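Local coordinates for ulvan Lyase-PL25 (Pseudoalteromonas sp. PLSV, PDB 5UAM), which degrades ulvan, the main cell-wall polysaccharide of green seaweeds, as a member of polysaccharide lyase family 25, at residues A[32-37]-A[94-99]; A[28-33]-A[55-60]. One frame throughout, in Å; residues are numbered along the deposited sequence.

Both interactions start from the same N-terminal stretch and share Asn32 and Gly33. Strand 30-33 is an outermost strand of the sheet it forms with the C-terminal strands 439-444, 428-433 and 412-415, so this blade of the beta-propeller joins the two ends of the chain. Interaction 2 packs that strand against strand 52-58 of the next sheet along the chain. Interaction 1 follows the chain onward to the loop 94-99, which carries residues assigned to substrate binding and catalysis. The centres lie 11 Å apart. Gln58 connects them: its NE2 makes probable hydrogen bonds to Asn98 OD1 (2.9 Å) and Val34 O (3.0 Å). The blade that joins the chain ends therefore lies next to residues assigned to the active site.

Interaction 1 (A[32-37]-A[94-99]); sequences NGVGNP and KKFDNH. With PO4 (phosphate ion), chain E.
Val34 lies over one face of the Phe96 ring, and this is the tight part of the contact. Its CB is 4.0 Å from the ring centroid, a CH-pi contact set toward the rim. Its CG2 reaches Phe96 CE1 at 3.6 Å. Gly35 N sits above the same face. CG of Phe96 is anti to its carbonyl carbon (chi1 -69°), which lays the ring against Val34 and the Gly35 backbone. An alanine in place of Phe96 would probably leave Val34 and the Gly35 backbone without their apolar cover and open a gap beside them. Gly35 has positive phi, and a CB there would collide with Asn98 OD1. Asn36 N donates to that oxygen at 3.0 Å, from above the carbonyl plane. Gln58 NE2 also donates to it, so two N-H groups grip Asn98 OD1. Asn36 and Asn98 are assigned to substrate binding and His99 as the proton donor, consistent with a place in the active-site wall of this beta-propeller lyase. An Asx turn shapes the loop: His99 N donates to Asp97 OD1 at 2.9 Å. His99 ND1 bonds to Asp97 O at 3.0 Å, nearly in the imidazole plane, which helps to set the rotation of the ring. His99 NE2 hydrogen-bonds to an oxygen of a phosphate, probably from the crystallisation liquor, which His119, Arg180, His184 and Tyr222 also hold. The partly exposed side is looser. There the Asn36 and Asn98 amides stack with planes 24° apart, and their ND2 atoms stay 3.8 Å from each other. The main polar partner of the Asn36 amide is Lys433.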
loop_
_atom_site.group_PDB
_atom_site.type_symbol
_atom_site.label_atom_id
_atom_site.label_comp_id
_atom_site.label_asym_id
_atom_site.label_seq_id
_atom_site.Cartn_x
_atom_site.Cartn_y
_atom_site.Cartn_z
ATOM N N ASN A 32 -17.657 6.846 8.235
ATOM C CA ASN A 32 -17.225 6.240 9.492
ATOM C C ASN A 32 -15.762 5.808 9.491
ATOM O O ASN A 32 -15.370 5.019 10.348
ATOM C CB ASN A 32 -18.115 5.052 9.872
ATOM C CG ASN A 32 -18.024 3.909 8.902
ATOM O OD1 ASN A 32 -17.480 4.028 7.802
ATOM N ND2 ASN A 32 -18.557 2.751 9.318
ATOM N N GLY A 33 -14.925 6.334 8.601
ATOM C CA GLY A 33 -13.518 5.995 8.659
ATOM C C GLY A 33 -12.876 6.486 9.945
ATOM O O GLY A 33 -13.330 7.443 10.556
ATOM N N VAL A 34 -11.784 5.816 10.353
ATOM C CA VAL A 34 -11.007 6.235 11.515
ATOM C C VAL A 34 -9.520 6.256 11.187
ATOM O O VAL A 34 -9.036 5.538 10.309
ATOM C CB VAL A 34 -11.230 5.382 12.785
ATOM C CG1 VAL A 34 -12.705 5.275 13.092
ATOM C CG2 VAL A 34 -10.601 4.015 12.664
ATOM N N GLY A 35 -8.795 7.088 11.937
ATOM C CA GLY A 35 -7.336 7.104 11.829
ATOM C C GLY A 35 -6.896 7.514 10.440
ATOM O O GLY A 35 -7.305 8.559 9.929
ATOM N N ASN A 36 -6.033 6.707 9.826
ATOM C CA ASN A 36 -5.747 6.775 8.392
ATOM C C ASN A 36 -6.528 5.639 7.756
ATOM O O ASN A 36 -6.143 4.469 7.912
ATOM C CB ASN A 36 -4.254 6.572 8.106
ATOM C CG ASN A 36 -3.401 7.655 8.629
ATOM O OD1 ASN A 36 -3.831 8.795 8.813
ATOM N ND2 ASN A 36 -2.144 7.321 8.888
ATOM N N PRO A 37 -7.641 5.891 7.064
ATOM C CA PRO A 37 -8.474 4.765 6.636
ATOM C C PRO A 37 -7.965 4.014 5.428
ATOM O O PRO A 37 -8.486 2.929 5.143
ATOM C CB PRO A 37 -9.825 5.410 6.324
ATOM C CG PRO A 37 -9.853 6.644 7.140
ATOM C CD PRO A 37 -8.416 7.139 7.146
ATOM N N LYS A 94 -1.233 4.088 21.383
ATOM C CA LYS A 94 -1.678 5.047 20.378
ATOM C C LYS A 94 -3.166 4.858 20.113
ATOM O O LYS A 94 -3.660 3.726 20.066
ATOM C CB LYS A 94 -0.873 4.841 19.092
ATOM C CG LYS A 94 -1.053 5.933 18.060
ATOM C CD LYS A 94 0.047 5.866 17.000
ATOM C CE LYS A 94 -0.159 6.919 15.907
ATOM N NZ LYS A 94 -1.455 6.761 15.171
ATOM N N LYS A 95 -3.894 5.969 19.948
ATOM C CA LYS A 95 -5.343 5.871 19.801
ATOM C C LYS A 95 -5.716 4.972 18.630
ATOM O O LYS A 95 -6.554 4.070 18.771
ATOM C CB LYS A 95 -5.993 7.244 19.648
ATOM C CG LYS A 95 -7.515 7.173 19.629
ATOM C CD LYS A 95 -8.170 8.551 19.529
ATOM C CE LYS A 95 -9.690 8.435 19.356
ATOM N NZ LYS A 95 -10.341 9.721 18.921
ATOM N N PHE A 96 -5.118 5.209 17.458
ATOM C CA PHE A 96 -5.364 4.383 16.279
ATOM C C PHE A 96 -4.043 3.878 15.718
ATOM O O PHE A 96 -3.088 4.643 15.557
ATOM C CB PHE A 96 -6.142 5.128 15.190
ATOM C CG PHE A 96 -7.566 5.420 15.574
ATOM C CD1 PHE A 96 -8.484 4.390 15.711
ATOM C CD2 PHE A 96 -7.978 6.711 15.845
ATOM C CE1 PHE A 96 -9.776 4.642 16.107
ATOM C CE2 PHE A 96 -9.282 6.963 16.230
ATOM C CZ PHE A 96 -10.176 5.931 16.354
ATOM N N ASP A 97 -4.001 2.582 15.426
ATOM C CA ASP A 97 -2.785 1.931 14.962
ATOM C C ASP A 97 -2.631 2.042 13.450
ATOM O O ASP A 97 -1.562 2.436 12.967
ATOM C CB ASP A 97 -2.792 0.464 15.401
ATOM C CG ASP A 97 -1.578 -0.291 14.912
ATOM O OD1 ASP A 97 -1.449 -0.483 13.690
ATOM O OD2 ASP A 97 -0.759 -0.692 15.770
ATOM N N ASN A 98 -3.687 1.720 12.705
ATOM C CA ASN A 98 -3.829 1.901 11.264
ATOM C C ASN A 98 -3.132 0.845 10.430
ATOM O O ASN A 98 -3.369 0.797 9.218
ATOM C CB ASN A 98 -3.371 3.283 10.771
ATOM C CG ASN A 98 -4.058 4.408 11.469
ATOM O OD1 ASN A 98 -5.286 4.415 11.594
ATOM N ND2 ASN A 98 -3.284 5.352 11.962
ATOM N N HIS A 99 -2.303 -0.016 11.001
ATOM C CA HIS A 99 -1.515 -0.910 10.161
ATOM C C HIS A 99 -2.290 -2.114 9.653
ATOM O O HIS A 99 -1.767 -2.859 8.800
ATOM C CB HIS A 99 -0.293 -1.398 10.912
ATOM C CG HIS A 99 0.766 -0.368 11.080
ATOM N ND1 HIS A 99 0.598 0.756 11.863
ATOM C CD2 HIS A 99 2.011 -0.284 10.559
ATOM C CE1 HIS A 99 1.702 1.482 11.826
ATOM N NE2 HIS A 99 2.582 0.867 11.051
HETATM P P PO4 E . 6.034 0.267 11.434
HETATM O O1 PO4 E . 6.886 0.934 12.496
HETATM O O2 PO4 E . 6.872 -0.179 10.307
HETATM O O3 PO4 E . 5.066 1.333 10.975
HETATM O O4 PO4 E . 5.342 -0.931 12.075
#

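Interaction 2 (A[28-33]-A[55-60]); sequences YFADNG and VSYQGP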
loop_
_atom_site.group_PDB
_atom_site.type_symbol
_atom_site.label_atom_id
_atom_site.label_comp_id
_atom_site.label_asym_id
_atom_site.label_seq_id
_atom_site.Cartn_x
_atom_site.Cartn_y
_atom_site.Cartn_z
ATOM N N TYR A 28 -19.432 11.436 -0.947
ATOM C CA TYR A 28 -18.863 10.372 -0.151
ATOM C C TYR A 28 -19.852 9.216 -0.051
ATOM O O TYR A 28 -21.070 9.423 -0.078
ATOM C CB TYR A 28 -18.452 10.893 1.235
ATOM C CG TYR A 28 -19.545 11.637 1.963
ATOM C CD1 TYR A 28 -19.785 12.971 1.719
ATOM C CD2 TYR A 28 -20.327 11.000 2.914
ATOM C CE1 TYR A 28 -20.798 13.654 2.392
ATOM C CE2 TYR A 28 -21.321 11.661 3.587
ATOM C CZ TYR A 28 -21.556 12.996 3.333
ATOM O OH TYR A 28 -22.555 13.715 3.979
ATOM N N PHE A 29 -19.316 8.003 0.056
ATOM C CA PHE A 29 -20.129 6.798 0.130
ATOM C C PHE A 29 -20.218 6.219 1.535
ATOM O O PHE A 29 -21.020 5.312 1.756
ATOM C CB PHE A 29 -19.615 5.727 -0.846
ATOM C CG PHE A 29 -18.248 5.182 -0.499
ATOM C CD1 PHE A 29 -18.107 4.137 0.397
ATOM C CD2 PHE A 29 -17.111 5.705 -1.088
ATOM C CE1 PHE A 29 -16.863 3.654 0.729
ATOM C CE2 PHE A 29 -15.852 5.214 -0.766
ATOM C CZ PHE A 29 -15.732 4.192 0.156
ATOM N N ALA A 30 -19.422 6.730 2.476
ATOM C CA ALA A 30 -19.452 6.330 3.871
ATOM C C ALA A 30 -18.846 7.458 4.688
ATOM O O ALA A 30 -18.091 8.286 4.171
ATOM C CB ALA A 30 -18.662 5.038 4.100
ATOM N N ASP A 31 -19.177 7.482 5.978
ATOM C CA ASP A 31 -18.716 8.565 6.842
ATOM C C ASP A 31 -18.210 8.064 8.192
ATOM O O ASP A 31 -18.265 8.795 9.181
ATOM C CB ASP A 31 -19.804 9.616 7.039
ATOM C CG ASP A 31 -21.058 9.061 7.677
ATOM O OD1 ASP A 31 -21.103 7.858 7.986
ATOM O OD2 ASP A 31 -21.986 9.868 7.884
ATOM N N ASN A 32 -17.657 6.846 8.235
ATOM C CA ASN A 32 -17.225 6.240 9.492
ATOM C C ASN A 32 -15.762 5.808 9.491
ATOM O O ASN A 32 -15.370 5.019 10.348
ATOM C CB ASN A 32 -18.115 5.052 9.872
ATOM C CG ASN A 32 -18.024 3.909 8.902
ATOM O OD1 ASN A 32 -17.480 4.028 7.802
ATOM N ND2 ASN A 32 -18.557 2.751 9.318
ATOM N N GLY A 33 -14.925 6.334 8.601
ATOM C CA GLY A 33 -13.518 5.995 8.659
ATOM C C GLY A 33 -12.876 6.486 9.945
ATOM O O GLY A 33 -13.330 7.443 10.556
ATOM N N VAL A 55 -14.866 -1.642 -2.765
ATOM C CA VAL A 55 -13.989 -0.724 -2.047
ATOM C C VAL A 55 -13.919 -1.134 -0.584
ATOM O O VAL A 55 -14.922 -1.569 -0.003
ATOM C CB VAL A 55 -14.469 0.731 -2.190
ATOM C CG1 VAL A 55 -14.473 1.138 -3.683
ATOM C CG2 VAL A 55 -15.853 0.935 -1.578
ATOM N N SER A 56 -12.729 -1.014 0.008
ATOM C CA SER A 56 -12.545 -1.333 1.419
ATOM C C SER A 56 -11.676 -0.286 2.105
ATOM O O SER A 56 -10.791 0.328 1.501
ATOM C CB SER A 56 -11.958 -2.728 1.621
ATOM O OG SER A 56 -10.595 -2.795 1.235
ATOM N N TYR A 57 -11.940 -0.094 3.395
ATOM C CA TYR A 57 -11.260 0.931 4.183
ATOM C C TYR A 57 -11.410 0.563 5.661
ATOM O O TYR A 57 -12.183 -0.318 6.034
ATOM C CB TYR A 57 -11.839 2.344 3.902
ATOM C CG TYR A 57 -13.278 2.436 4.335
ATOM C CD1 TYR A 57 -14.306 1.929 3.540
ATOM C CD2 TYR A 57 -13.616 2.965 5.578
ATOM C CE1 TYR A 57 -15.616 1.939 3.982
ATOM C CE2 TYR A 57 -14.940 2.990 6.026
ATOM C CZ TYR A 57 -15.930 2.468 5.218
ATOM O OH TYR A 57 -17.241 2.494 5.650
ATOM N N GLN A 58 -10.667 1.275 6.507
ATOM C CA GLN A 58 -10.685 1.043 7.947
ATOM C C GLN A 58 -11.742 1.918 8.619
ATOM O O GLN A 58 -11.697 3.150 8.539
ATOM C CB GLN A 58 -9.298 1.375 8.474
ATOM C CG GLN A 58 -9.132 1.247 9.942
ATOM C CD GLN A 58 -7.754 1.678 10.338
ATOM O OE1 GLN A 58 -6.805 0.908 10.255
ATOM N NE2 GLN A 58 -7.615 2.930 10.722
ATOM N N GLY A 59 -12.678 1.264 9.304
ATOM C CA GLY A 59 -13.782 1.902 9.974
ATOM C C GLY A 59 -13.664 1.821 11.483
ATOM O O GLY A 59 -12.576 1.620 12.036
ATOM N N PRO A 60 -14.789 1.995 12.186
ATOM C CA PRO A 60 -14.765 2.025 13.650
ATOM C C PRO A 60 -14.039 0.826 14.241
ATOM O O PRO A 60 -14.125 -0.302 13.733
ATOM C CB PRO A 60 -16.250 2.030 14.024
ATOM C CG PRO A 60 -16.906 2.720 12.854
ATOM C CD PRO A 60 -16.134 2.239 11.648
#
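Tyr57 supplies the one side-chain hydrogen bond of this contact. Its OH donates to Asn32 OD1 at 2.7 Å, in the carbonyl plane and on a lone pair. The amide oxygen sits at the edge of the tyrosine ring. With chi1 at 65°, Asn32 CG is tucked between the backbone N and C, and the amide oxygen points at the hydroxyl.

The aromatic contact is an offset edge-to-face pair. The edge of Phe29 faces Tyr57, with centroids 5.9 Å apart and planes at 74°. Apolar packing extends the pair: Val55 CG2 meets Phe29 CZ at 3.7 Å, and Ala30 CB lies against the hydroxyl end of Tyr57.

Backbone contacts take over at Gly33, which comes close to segment 55-60. Gly33 CA lies 3.4 Å from Gln58 O, and Gly59 CA lies 3.5 Å from Asn32 O, both as CA-H...O contacts. Pro60 CD packs against Asn32 ND2 at 3.4 Å.

The strand directions differ by 40°, and the axes stay 7.4 Å apart. Side chains, not a backbone ladder, join the two strands. Strand 30-33 pairs instead with strand 439-444, as Gly33 does with Ile439. The arrangement is consistent with packing between neighbouring blades of a beta-propeller, next to the closure where N-terminal strand 30-33 joins C-terminal strands.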